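Local atomic coordinates of nodulation protein S (Bradyrhizobium sp., PDB entry 3OFK), a protein that is an S-adenosylmethionine-dependent N-methyltransferase that probably takes part in building Nod factors, the lipochitooligosaccharide signals of root nodulation. Residues F152-D157 and A167-V172; V183-C188 and D196-R201; V52-E57 and C73-V78; L69-K74 and K94-I99. One frame throughout, in Å; residues are numbered along the deposited sequence.

Interaction 1. Residues F152-D157 and A167-V172; sequences FGSARD and AGAETV
Ala155 and Arg156, where strand 148-155 ends, run past Gly168 and Ala169, where helix 169-179 begins, and Ala169 N gives a backbone hydrogen bond to Ala155 O (3.0 Å). The CA atoms of Asp157 and Gly168 are 4.0 Å apart. Arg156 and Gly168 each hold the N-cap position of a helix, so two helix starts face one another. Asp157 OD1 accepts from Gly168 N at 2.8 Å, on its anti side, and weakly from Thr171 N. Its OD2 takes the hydroxyl of Thr171 OG1 (2.7 Å), which comes from above the carboxylate plane. In return Glu170, its chain bent at chi2 (91°), brings OE1 back to Asp157 N in a nearly straight bond of 2.9 Å, while OE2 meets the guanidinium edge of Arg156 in a weak salt bridge. Deeper in, Val172 CG1 lies over one face of the Phe152 ring, 3.8 Å from its centroid, and Ala169 CA sits at the ring edge. Each helix start has at least one N-H satisfied by an acid from the other. These N-H groups, the nearby helix ends and Arg156 probably offset the repulsion between the two carboxylates, whose OD1 and OE1 are 3.5 Å apart.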
loop_
_atom_site.group_PDB
_atom_site.type_symbol
_atom_site.label_atom_id
_atom_site.label_comp_id
_atom_site.label_asym_id
_atom_site.label_seq_id
_atom_site.Cartn_x
_atom_site.Cartn_y
_atom_site.Cartn_z
ATOM N N PHE A 152 6.147 3.351 -2.185
ATOM C CA PHE A 152 6.081 2.064 -1.528
ATOM C C PHE A 152 6.366 2.243 -0.069
ATOM O O PHE A 152 7.206 3.059 0.319
ATOM C CB PHE A 152 7.127 1.121 -2.128
ATOM C CG PHE A 152 7.416 -0.095 -1.276
ATOM C CD1 PHE A 152 6.521 -1.184 -1.229
ATOM C CD2 PHE A 152 8.584 -0.144 -0.505
ATOM C CE1 PHE A 152 6.812 -2.308 -0.459
ATOM C CE2 PHE A 152 8.874 -1.260 0.284
ATOM C CZ PHE A 152 7.973 -2.346 0.312
ATOM N N GLY A 153 5.664 1.491 0.759
ATOM C CA GLY A 153 5.995 1.478 2.178
ATOM C C GLY A 153 5.792 0.100 2.743
ATOM O O GLY A 153 4.898 -0.599 2.305
ATOM N N SER A 154 6.601 -0.281 3.724
ATOM C CA SER A 154 6.420 -1.558 4.367
ATOM C C SER A 154 7.164 -1.651 5.711
ATOM O O SER A 154 8.205 -1.023 5.912
ATOM C CB SER A 154 6.877 -2.666 3.425
ATOM O OG SER A 154 6.839 -3.968 4.017
ATOM N N ALA A 155 6.569 -2.387 6.640
ATOM C CA ALA A 155 7.268 -2.927 7.772
ATOM C C ALA A 155 8.549 -3.581 7.260
ATOM O O ALA A 155 8.588 -4.055 6.139
ATOM C CB ALA A 155 6.399 -3.924 8.464
ATOM N N ARG A 156 9.600 -3.558 8.067
ATOM C CA ARG A 156 10.874 -4.136 7.657
ATOM C C ARG A 156 10.817 -5.653 7.537
ATOM O O ARG A 156 9.915 -6.293 8.082
ATOM C CB ARG A 156 11.975 -3.738 8.620
ATOM C CG ARG A 156 12.428 -2.298 8.420
ATOM C CD ARG A 156 13.496 -1.892 9.424
ATOM N NE ARG A 156 13.889 -0.486 9.285
ATOM C CZ ARG A 156 14.689 0.005 8.332
ATOM N NH1 ARG A 156 15.217 -0.772 7.393
ATOM N NH2 ARG A 156 14.967 1.298 8.317
ATOM N N ASP A 157 11.808 -6.205 6.826
ATOM C CA ASP A 157 11.972 -7.656 6.639
ATOM C C ASP A 157 11.804 -8.471 7.938
ATOM O O ASP A 157 10.993 -9.434 7.985
ATOM C CB ASP A 157 13.369 -7.955 6.045
ATOM C CG ASP A 157 13.471 -7.637 4.555
ATOM O OD1 ASP A 157 12.439 -7.330 3.935
ATOM O OD2 ASP A 157 14.609 -7.707 3.991
ATOM N N ALA A 167 8.881 -11.511 3.262
ATOM C CA ALA A 167 9.777 -10.385 3.161
ATOM C C ALA A 167 9.031 -9.050 3.269
ATOM O O ALA A 167 7.820 -8.982 3.026
ATOM C CB ALA A 167 10.574 -10.465 1.870
ATOM N N GLY A 168 9.780 -8.004 3.630
ATOM C CA GLY A 168 9.249 -6.662 3.826
ATOM C C GLY A 168 10.026 -5.607 3.046
ATOM O O GLY A 168 10.455 -5.861 1.905
ATOM N N ALA A 169 10.225 -4.440 3.673
ATOM C CA ALA A 169 10.698 -3.233 2.988
ATOM C C ALA A 169 11.985 -3.439 2.196
ATOM O O ALA A 169 12.038 -3.142 0.991
ATOM C CB ALA A 169 10.863 -2.071 3.998
ATOM N N GLU A 170 13.005 -3.972 2.860
ATOM C CA GLU A 170 14.351 -3.941 2.295
ATOM C C GLU A 170 14.406 -4.845 1.071
ATOM O O GLU A 170 14.957 -4.470 0.032
ATOM C CB GLU A 170 15.427 -4.341 3.317
ATOM C CG GLU A 170 15.504 -3.449 4.552
ATOM C CD GLU A 170 14.623 -3.946 5.698
ATOM O OE1 GLU A 170 13.482 -4.362 5.414
ATOM O OE2 GLU A 170 15.076 -3.932 6.868
ATOM N N THR A 171 13.773 -6.006 1.195
ATOM C CA THR A 171 13.712 -6.965 0.121
ATOM C C THR A 171 12.974 -6.419 -1.099
ATOM O O THR A 171 13.490 -6.496 -2.224
ATOM C CB THR A 171 13.153 -8.322 0.638
ATOM O OG1 THR A 171 14.087 -8.864 1.589
ATOM C CG2 THR A 171 13.009 -9.290 -0.483
ATOM N N VAL A 172 11.789 -5.846 -0.882
ATOM C CA VAL A 172 11.042 -5.254 -1.982
ATOM C C VAL A 172 11.761 -4.052 -2.614
ATOM O O VAL A 172 11.818 -3.940 -3.837
ATOM C CB VAL A 172 9.626 -4.873 -1.558
ATOM C CG1 VAL A 172 8.928 -4.106 -2.662
ATOM C CG2 VAL A 172 8.821 -6.135 -1.174
#

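Interaction 2. Residues V183-C188 and D196-R201; sequences VERVQC and DCLLAR
Val183 lays its CG2 obliquely across the extended Arg201 side chain, 3.6 Å from Arg201 CG and close to NH1 as well. A chi1 of -42° puts CG1 beside the backbone N, and so CG2 between N and the carbonyl carbon. Val183 and Glu184 both face Arg201 in a classic beta bulge: Val183 N bonds firmly to Arg201 O (2.8 Å), Glu184 N only weakly. Beyond it the strands form a regular antiparallel ladder, with hydrogen-bonded pairs at Val186-Leu199 and Cys188-Cys197. On the face turned to helix 33-46, Val186 CG2 touches Leu199 CB at 3.8 Å. Cys188 and Cys197 touch through their CB atoms, their sulfurs too far apart for a disulfide. On the other face, which meets helix 169-179, Arg185 NH1 passes 3.8 Å from Leu198 CD2 while its charge is paired with Glu182. Gln187 stretches out so that its amide lies nearly coplanar with the Asp196 carboxylate, NE2 reaching OD1 in a weak bond of 3.4 Å. The charged ends of Glu184 and Arg201 do not touch; water 1 bridges them, 2.7 Å from Glu184 OE1 and 2.9 Å from Arg201 NH1, while Glu184 OE2 pairs with Arg44 and Arg201 NH2 with Ser49. The hairpin is therefore held mainly by its backbone, while the charged ends of Glu184, Arg185 and Arg201 find their partners outside the two segments or through water.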
loop_
_atom_site.group_PDB
_atom_site.type_symbol
_atom_site.label_atom_id
_atom_site.label_comp_id
_atom_site.label_asym_id
_atom_site.label_seq_id
_atom_site.Cartn_x
_atom_site.Cartn_y
_atom_site.Cartn_z
ATOM N N VAL A 183 14.080 7.750 -5.785
ATOM C CA VAL A 183 14.203 9.217 -5.717
ATOM C C VAL A 183 14.328 9.739 -4.272
ATOM O O VAL A 183 14.867 10.831 -4.055
ATOM C CB VAL A 183 13.035 9.964 -6.420
ATOM C CG1 VAL A 183 12.666 9.319 -7.745
ATOM C CG2 VAL A 183 11.816 10.059 -5.527
ATOM N N GLU A 184 13.832 8.969 -3.300
ATOM C CA GLU A 184 13.819 9.383 -1.893
ATOM C C GLU A 184 13.398 8.224 -1.012
ATOM O O GLU A 184 12.693 7.341 -1.492
ATOM C CB GLU A 184 12.805 10.526 -1.682
ATOM C CG GLU A 184 12.851 11.155 -0.284
ATOM C CD GLU A 184 11.850 12.282 -0.081
ATOM O OE1 GLU A 184 11.160 12.702 -1.045
ATOM O OE2 GLU A 184 11.762 12.739 1.073
ATOM N N ARG A 185 13.793 8.237 0.265
ATOM C CA ARG A 185 13.257 7.275 1.239
ATOM C C ARG A 185 13.090 7.905 2.606
ATOM O O ARG A 185 13.668 8.955 2.882
ATOM C CB ARG A 185 14.143 6.032 1.349
ATOM C CG ARG A 185 15.555 6.293 1.901
ATOM C CD ARG A 185 16.225 4.980 2.262
ATOM N NE ARG A 185 16.298 4.128 1.090
ATOM C CZ ARG A 185 16.560 2.826 1.101
ATOM N NH1 ARG A 185 16.796 2.180 2.237
ATOM N NH2 ARG A 185 16.584 2.169 -0.054
ATOM N N VAL A 186 12.303 7.258 3.451
ATOM C CA VAL A 186 12.092 7.707 4.824
ATOM C C VAL A 186 11.854 6.538 5.715
ATOM O O VAL A 186 11.197 5.591 5.344
ATOM C CB VAL A 186 10.833 8.629 5.038
ATOM C CG1 VAL A 186 11.258 10.031 5.425
ATOM C CG2 VAL A 186 9.881 8.618 3.838
ATOM N N GLN A 187 12.339 6.663 6.930
ATOM C CA GLN A 187 12.073 5.701 7.963
ATOM C C GLN A 187 10.982 6.233 8.882
ATOM O O GLN A 187 10.866 7.442 9.085
ATOM C CB GLN A 187 13.349 5.489 8.755
ATOM C CG GLN A 187 13.319 4.251 9.584
ATOM C CD GLN A 187 14.664 3.963 10.201
ATOM O OE1 GLN A 187 15.674 4.580 9.830
ATOM N NE2 GLN A 187 14.691 3.016 11.144
ATOM N N CYS A 188 10.204 5.329 9.459
ATOM C CA CYS A 188 9.111 5.707 10.304
ATOM C C CYS A 188 9.059 4.778 11.506
ATOM O O CYS A 188 8.888 3.587 11.343
ATOM C CB CYS A 188 7.827 5.582 9.488
ATOM S SG CYS A 188 6.774 6.926 9.733
ATOM N N ASP A 196 8.066 -0.104 12.692
ATOM C CA ASP A 196 9.323 0.302 12.074
ATOM C C ASP A 196 9.284 0.070 10.595
ATOM O O ASP A 196 9.506 -1.047 10.123
ATOM C CB ASP A 196 10.507 -0.436 12.684
ATOM C CG ASP A 196 11.844 0.018 12.108
ATOM O OD1 ASP A 196 11.917 1.042 11.382
ATOM O OD2 ASP A 196 12.846 -0.659 12.393
ATOM N N CYS A 197 9.046 1.164 9.884
ATOM C CA CYS A 197 8.603 1.166 8.515
ATOM C C CYS A 197 9.626 1.868 7.657
ATOM O O CYS A 197 10.249 2.834 8.086
ATOM C CB CYS A 197 7.298 1.953 8.439
ATOM S SG CYS A 197 6.644 2.100 6.803
ATOM N N LEU A 198 9.781 1.384 6.439
ATOM C CA LEU A 198 10.629 2.035 5.445
ATOM C C LEU A 198 9.712 2.425 4.316
ATOM O O LEU A 198 8.900 1.617 3.897
ATOM C CB LEU A 198 11.700 1.067 4.928
ATOM C CG LEU A 198 12.958 1.629 4.264
ATOM C CD1 LEU A 198 13.617 2.750 5.089
ATOM C CD2 LEU A 198 13.929 0.481 4.064
ATOM N N LEU A 199 9.799 3.681 3.882
ATOM C CA LEU A 199 9.083 4.142 2.714
ATOM C C LEU A 199 10.100 4.640 1.726
ATOM O O LEU A 199 11.126 5.215 2.112
ATOM C CB LEU A 199 8.117 5.293 3.056
ATOM C CG LEU A 199 7.249 5.175 4.310
ATOM C CD1 LEU A 199 6.163 6.276 4.359
ATOM C CD2 LEU A 199 6.609 3.829 4.310
ATOM N N ALA A 200 9.809 4.418 0.453
ATOM C CA ALA A 200 10.642 4.893 -0.643
ATOM C C ALA A 200 9.746 5.293 -1.819
ATOM O O ALA A 200 8.738 4.637 -2.124
ATOM C CB ALA A 200 11.646 3.813 -1.071
ATOM N N ARG A 201 10.136 6.379 -2.466
ATOM C CA ARG A 201 9.470 6.886 -3.635
ATOM C C ARG A 201 10.359 6.568 -4.822
ATOM O O ARG A 201 11.536 6.957 -4.854
ATOM C CB ARG A 201 9.240 8.391 -3.489
ATOM C CG ARG A 201 8.495 9.056 -4.650
ATOM C CD ARG A 201 8.287 10.529 -4.333
ATOM N NE ARG A 201 7.511 11.251 -5.347
ATOM C CZ ARG A 201 7.993 12.162 -6.201
ATOM N NH1 ARG A 201 9.285 12.507 -6.194
ATOM N NH2 ARG A 201 7.163 12.749 -7.072
HETATM O O HOH W 1 10.853 12.851 -3.770
#

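Interaction 3. Residues V52-E57 and C73-V78; sequences VSNGLE and CKRLTV
Val52 pairs with Cys73 in parallel fashion, its CB 4.1 Å from Cys73 SG and its carbonyl O taking Lys74 N at 2.9 Å. Both chains turn a corner here, at Ser53-Asn54 and Lys74-Arg75, and Ser53 O accepts from Arg75 N, which comes from above the carbonyl plane. The side chains of Asn54 and Arg75 run side by side in the same direction, amide and guanidinium planes 39° apart; Asn54 ND2 bonds to Leu114 O, and Arg75 NH1 forms a salt bridge with Glu113. Gly55 binds through both its backbone ends, N to Arg75 O and O to Thr77 N, each at 2.8 Å and almost straight. Leu76 CD1 lies against the glycine backbone, 3.7 Å from Gly55 O. Water 2 also donates to Gly55 O and accepts from Thr77 OG1 (2.8 Å), joining the strands on the face of Asn54 and Leu56. Leu56 points to that face and rests CD1 on Thr77 CG2 (3.7 Å). Glu57 N bonds to Thr77 O, and the ladder continues to Ile79. With CG anti to its N (chi1 -174°), the Glu57 chain stretches alongside Val78, OE1 passing 3.7 Å from Val78 CG1 to bond Thr66 OG1; the side chain comes within about 4 Å of S-adenosyl-L-homocysteine. The pair frames a beta-alpha-beta unit of the Rossmann-like methyltransferase fold: helix 64-69 packs on the face of Glu57, Leu76 and Val78, while strands 115-121 and 99-103 flank strands 52-58 and 73-80 in the sheet.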
loop_
_atom_site.group_PDB
_atom_site.type_symbol
_atom_site.label_atom_id
_atom_site.label_comp_id
_atom_site.label_asym_id
_atom_site.label_seq_id
_atom_site.Cartn_x
_atom_site.Cartn_y
_atom_site.Cartn_z
ATOM N N VAL A 52 -1.900 14.900 -8.772
ATOM C CA VAL A 52 -1.740 13.679 -9.596
ATOM C C VAL A 52 -2.829 13.622 -10.681
ATOM O O VAL A 52 -3.951 14.009 -10.427
ATOM C CB VAL A 52 -1.721 12.436 -8.652
ATOM C CG1 VAL A 52 -1.954 11.164 -9.380
ATOM C CG2 VAL A 52 -0.393 12.396 -7.875
ATOM N N SER A 53 -2.510 13.158 -11.890
ATOM C CA SER A 53 -3.555 12.993 -12.942
ATOM C C SER A 53 -4.442 11.722 -12.815
ATOM O O SER A 53 -5.660 11.739 -13.084
ATOM C CB SER A 53 -2.922 12.991 -14.330
ATOM O OG SER A 53 -2.380 14.277 -14.687
ATOM N N ASN A 54 -3.815 10.604 -12.460
ATOM C CA ASN A 54 -4.478 9.306 -12.556
ATOM C C ASN A 54 -3.797 8.417 -11.580
ATOM O O ASN A 54 -2.749 7.882 -11.880
ATOM C CB ASN A 54 -4.343 8.752 -13.981
ATOM C CG ASN A 54 -5.286 7.605 -14.246
ATOM O OD1 ASN A 54 -6.353 7.517 -13.647
ATOM N ND2 ASN A 54 -4.905 6.725 -15.180
ATOM N N GLY A 55 -4.334 8.338 -10.374
ATOM C CA GLY A 55 -3.650 7.647 -9.287
ATOM C C GLY A 55 -4.205 6.236 -9.062
ATOM O O GLY A 55 -5.379 5.978 -9.361
ATOM N N LEU A 56 -3.354 5.340 -8.550
ATOM C CA LEU A 56 -3.773 3.970 -8.146
ATOM C C LEU A 56 -3.389 3.689 -6.686
ATOM O O LEU A 56 -2.223 3.832 -6.276
ATOM C CB LEU A 56 -3.163 2.904 -9.058
ATOM C CG LEU A 56 -3.459 1.416 -8.728
ATOM C CD1 LEU A 56 -4.929 1.062 -8.949
ATOM C CD2 LEU A 56 -2.561 0.455 -9.515
ATOM N N GLU A 57 -4.341 3.253 -5.888
ATOM C CA GLU A 57 -4.022 2.842 -4.533
ATOM C C GLU A 57 -4.258 1.351 -4.471
ATOM O O GLU A 57 -5.350 0.887 -4.894
ATOM C CB GLU A 57 -4.884 3.552 -3.495
ATOM C CG GLU A 57 -4.426 3.202 -2.045
ATOM C CD GLU A 57 -5.434 3.486 -0.943
ATOM O OE1 GLU A 57 -6.637 3.663 -1.216
ATOM O OE2 GLU A 57 -5.012 3.573 0.235
ATOM N N CYS A 73 -5.896 13.813 -6.549
ATOM C CA CYS A 73 -5.839 13.050 -7.796
ATOM C C CYS A 73 -7.041 13.433 -8.658
ATOM O O CYS A 73 -8.156 13.424 -8.175
ATOM C CB CYS A 73 -5.934 11.562 -7.486
ATOM S SG CYS A 73 -4.743 10.920 -6.276
ATOM N N LYS A 74 -6.819 13.770 -9.922
ATOM C CA LYS A 74 -7.902 14.113 -10.841
ATOM C C LYS A 74 -8.817 12.880 -11.020
ATOM O O LYS A 74 -10.049 12.967 -11.003
ATOM C CB LYS A 74 -7.286 14.574 -12.176
ATOM C CG LYS A 74 -8.235 15.096 -13.227
ATOM C CD LYS A 74 -7.436 15.974 -14.203
ATOM C CE LYS A 74 -8.082 16.086 -15.575
ATOM N NZ LYS A 74 -7.223 16.959 -16.443
ATOM N N ARG A 75 -8.175 11.736 -11.162
ATOM C CA ARG A 75 -8.837 10.424 -11.095
ATOM C C ARG A 75 -8.053 9.524 -10.151
ATOM O O ARG A 75 -6.812 9.572 -10.111
ATOM C CB ARG A 75 -8.921 9.790 -12.492
ATOM C CG ARG A 75 -9.857 10.490 -13.444
ATOM C CD ARG A 75 -10.028 9.733 -14.793
ATOM N NE ARG A 75 -10.758 8.465 -14.640
ATOM C CZ ARG A 75 -10.238 7.237 -14.726
ATOM N NH1 ARG A 75 -8.953 7.028 -14.997
ATOM N NH2 ARG A 75 -11.030 6.187 -14.548
ATOM N N LEU A 76 -8.781 8.696 -9.400
ATOM C CA LEU A 76 -8.192 7.708 -8.479
ATOM C C LEU A 76 -8.860 6.356 -8.727
ATOM O O LEU A 76 -10.106 6.270 -8.803
ATOM C CB LEU A 76 -8.400 8.105 -7.004
ATOM C CG LEU A 76 -7.860 7.226 -5.854
ATOM C CD1 LEU A 76 -6.311 6.966 -5.961
ATOM C CD2 LEU A 76 -8.219 7.760 -4.506
ATOM N N THR A 77 -8.038 5.316 -8.872
ATOM C CA THR A 77 -8.481 3.926 -8.867
ATOM C C THR A 77 -7.953 3.245 -7.606
ATOM O O THR A 77 -6.803 3.457 -7.190
ATOM C CB THR A 77 -7.981 3.248 -10.172
ATOM O OG1 THR A 77 -8.520 4.004 -11.259
ATOM C CG2 THR A 77 -8.364 1.727 -10.282
ATOM N N VAL A 78 -8.780 2.394 -7.009
ATOM C CA VAL A 78 -8.413 1.715 -5.757
ATOM C C VAL A 78 -8.721 0.188 -5.907
ATOM O O VAL A 78 -9.812 -0.211 -6.345
ATOM C CB VAL A 78 -9.244 2.251 -4.614
ATOM C CG1 VAL A 78 -8.904 1.521 -3.272
ATOM C CG2 VAL A 78 -9.073 3.747 -4.457
HETATM O O HOH W 2 -7.192 6.406 -11.533
#

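Interaction 4. Residues L69-K74 and K94-I99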
loop_
_atom_site.group_PDB
_atom_site.type_symbol
_atom_site.label_atom_id
_atom_site.label_comp_id
_atom_site.label_asym_id
_atom_site.label_seq_id
_atom_site.Cartn_x
_atom_site.Cartn_y
_atom_site.Cartn_z
ATOM N N LEU A 69 -5.693 10.861 0.153
ATOM C CA LEU A 69 -5.174 10.901 -1.209
ATOM C C LEU A 69 -6.154 11.465 -2.233
ATOM O O LEU A 69 -5.737 12.205 -3.134
ATOM C CB LEU A 69 -4.765 9.489 -1.624
ATOM C CG LEU A 69 -3.923 9.321 -2.897
ATOM C CD1 LEU A 69 -2.547 9.991 -2.742
ATOM C CD2 LEU A 69 -3.792 7.814 -3.211
ATOM N N ALA A 70 -7.448 11.154 -2.083
ATOM C CA ALA A 70 -8.465 11.457 -3.115
ATOM C C ALA A 70 -8.496 12.903 -3.604
ATOM O O ALA A 70 -8.548 13.128 -4.819
ATOM C CB ALA A 70 -9.932 10.994 -2.687
ATOM N N PRO A 71 -8.465 13.896 -2.680
ATOM C CA PRO A 71 -8.595 15.270 -3.134
ATOM C C PRO A 71 -7.451 15.772 -4.006
ATOM O O PRO A 71 -7.558 16.848 -4.583
ATOM C CB PRO A 71 -8.638 16.076 -1.842
ATOM C CG PRO A 71 -8.767 15.078 -0.727
ATOM C CD PRO A 71 -8.329 13.792 -1.213
ATOM N N HIS A 72 -6.386 14.981 -4.131
ATOM C CA HIS A 72 -5.175 15.389 -4.827
ATOM C C HIS A 72 -4.946 14.665 -6.161
ATOM O O HIS A 72 -3.932 14.893 -6.818
ATOM C CB HIS A 72 -4.009 15.199 -3.874
ATOM C CG HIS A 72 -4.249 15.812 -2.523
ATOM N ND1 HIS A 72 -4.398 17.168 -2.328
ATOM C CD2 HIS A 72 -4.426 15.237 -1.310
ATOM C CE1 HIS A 72 -4.635 17.402 -1.052
ATOM N NE2 HIS A 72 -4.673 16.243 -0.414
ATOM N N CYS A 73 -5.896 13.813 -6.549
ATOM C CA CYS A 73 -5.839 13.050 -7.796
ATOM C C CYS A 73 -7.041 13.433 -8.658
ATOM O O CYS A 73 -8.156 13.424 -8.175
ATOM C CB CYS A 73 -5.934 11.562 -7.486
ATOM S SG CYS A 73 -4.743 10.920 -6.276
ATOM N N LYS A 74 -6.819 13.770 -9.922
ATOM C CA LYS A 74 -7.902 14.113 -10.841
ATOM C C LYS A 74 -8.817 12.880 -11.020
ATOM O O LYS A 74 -10.049 12.967 -11.003
ATOM C CB LYS A 74 -7.286 14.574 -12.176
ATOM C CG LYS A 74 -8.235 15.096 -13.227
ATOM C CD LYS A 74 -7.436 15.974 -14.203
ATOM C CE LYS A 74 -8.082 16.086 -15.575
ATOM N NZ LYS A 74 -7.223 16.959 -16.443
ATOM N N LYS A 94 -17.221 8.950 0.078
ATOM C CA LYS A 94 -18.406 9.135 -0.781
ATOM C C LYS A 94 -18.613 10.547 -1.394
ATOM O O LYS A 94 -19.280 10.685 -2.423
ATOM C CB LYS A 94 -19.673 8.734 -0.033
ATOM C CG LYS A 94 -20.186 9.782 0.928
ATOM C CD LYS A 94 -21.234 9.220 1.862
ATOM C CE LYS A 94 -21.407 10.117 3.089
ATOM N NZ LYS A 94 -22.497 9.647 3.969
ATOM N N ARG A 95 -18.030 11.579 -0.800
ATOM C CA ARG A 95 -18.185 12.940 -1.357
ATOM C C ARG A 95 -17.494 13.111 -2.713
ATOM O O ARG A 95 -17.842 14.030 -3.469
ATOM C CB ARG A 95 -17.656 13.983 -0.392
ATOM C CG ARG A 95 -16.156 13.877 -0.168
ATOM C CD ARG A 95 -15.687 14.836 0.866
ATOM N NE ARG A 95 -15.777 16.186 0.323
ATOM C CZ ARG A 95 -15.071 17.228 0.741
ATOM N NH1 ARG A 95 -14.185 17.108 1.730
ATOM N NH2 ARG A 95 -15.258 18.398 0.143
ATOM N N TRP A 96 -16.545 12.215 -3.024
ATOM C CA TRP A 96 -15.750 12.302 -4.239
ATOM C C TRP A 96 -16.440 11.480 -5.330
ATOM O O TRP A 96 -16.952 10.399 -5.055
ATOM C CB TRP A 96 -14.315 11.841 -3.982
ATOM C CG TRP A 96 -13.650 12.619 -2.907
ATOM C CD1 TRP A 96 -13.230 12.163 -1.679
ATOM C CD2 TRP A 96 -13.313 13.995 -2.955
ATOM N NE1 TRP A 96 -12.694 13.188 -0.952
ATOM C CE2 TRP A 96 -12.723 14.328 -1.717
ATOM C CE3 TRP A 96 -13.462 14.993 -3.921
ATOM C CZ2 TRP A 96 -12.284 15.605 -1.426
ATOM C CZ3 TRP A 96 -13.014 16.272 -3.621
ATOM C CH2 TRP A 96 -12.430 16.563 -2.389
ATOM N N SER A 97 -16.509 12.047 -6.532
ATOM C CA SER A 97 -17.142 11.415 -7.712
ATOM C C SER A 97 -16.108 10.837 -8.710
ATOM O O SER A 97 -16.485 10.258 -9.737
ATOM C CB SER A 97 -18.024 12.439 -8.436
ATOM O OG SER A 97 -17.204 13.481 -8.954
ATOM N N HIS A 98 -14.815 10.985 -8.389
ATOM C CA HIS A 98 -13.740 10.631 -9.307
ATOM C C HIS A 98 -12.978 9.343 -8.917
ATOM O O HIS A 98 -11.878 9.114 -9.436
ATOM C CB HIS A 98 -12.757 11.805 -9.445
ATOM C CG HIS A 98 -12.005 12.140 -8.184
ATOM N ND1 HIS A 98 -12.567 12.830 -7.133
ATOM C CD2 HIS A 98 -10.715 11.907 -7.825
ATOM C CE1 HIS A 98 -11.663 13.003 -6.177
ATOM N NE2 HIS A 98 -10.531 12.440 -6.567
ATOM N N ILE A 99 -13.551 8.523 -8.022
ATOM C CA ILE A 99 -12.866 7.303 -7.539
ATOM C C ILE A 99 -13.510 6.041 -8.177
ATOM O O ILE A 99 -14.745 5.963 -8.257
ATOM C CB ILE A 99 -12.899 7.167 -5.995
ATOM C CG1 ILE A 99 -12.469 8.474 -5.309
ATOM C CG2 ILE A 99 -12.045 5.951 -5.532
ATOM C CD1 ILE A 99 -12.309 8.371 -3.760
#
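Trp96 receives Ala70 and Pro71 on one face of its indole. Ala70 CB stands over the five-membered ring, 4.0 Å from its centroid and 24° off the normal, a CH-pi contact. Pro71, crossing at about a right angle, sets CG 3.6 Å from Trp96 CZ2, just beyond the benzo rim, its CA over the same face. The opposite face is covered by Arg95, so the indole is sandwiched between its own neighbour in sequence and the 3-10 turn 70-72. That turn links helix 64-69 to strand 73-80 of the Rossmann-like sheet, and residues 94-99 lead from helix 83-92 into the edge strand 99-103; the contact therefore joins two connections at the same end of the sheet. His98 follows, with CG between its backbone N and carbonyl carbon (chi1 65°), which turns the imidazole in under the turn. NE2 donates to Ala70 O at 2.7 Å; the acceptor lies close to the ring plane, but the donor sits above the carbonyl plane. Cys73 N reaches the same oxygen from the opposite face of that plane, so two N-H groups grip Ala70 O. Cys73 O is 3.0 Å from His98 CD2, and Lys74 O approaches His98 CB at 3.3 Å, placing the imidazole beside a row of backbone carbonyls. Ile99, already in the strand, sends CD1 to within 3.7 Å of Ala70 CB.

How the interactions relate
All four contacts reach the same seven-stranded sheet. Interactions 3 and 4 share Cys73 and Lys74, and backbone bonds from Val52 N to His72 O and from Leu76 N to His98 O join them directly. Interactions 1 and 2 meet across neighbouring strands 148-155 and 196-203, through Phe152 with Ala200 and Ser154 with Leu198. Interaction 1, the most buried, ties strand to helix by carboxylates at helix starts; interactions 2 and 3 are backbone ladders, antiparallel toward one edge and parallel toward the other, while interaction 4, farthest from the chain's centre, relies on rings and one imidazole bond. Interaction 3 comes closest to the bound S-adenosyl-L-homocysteine.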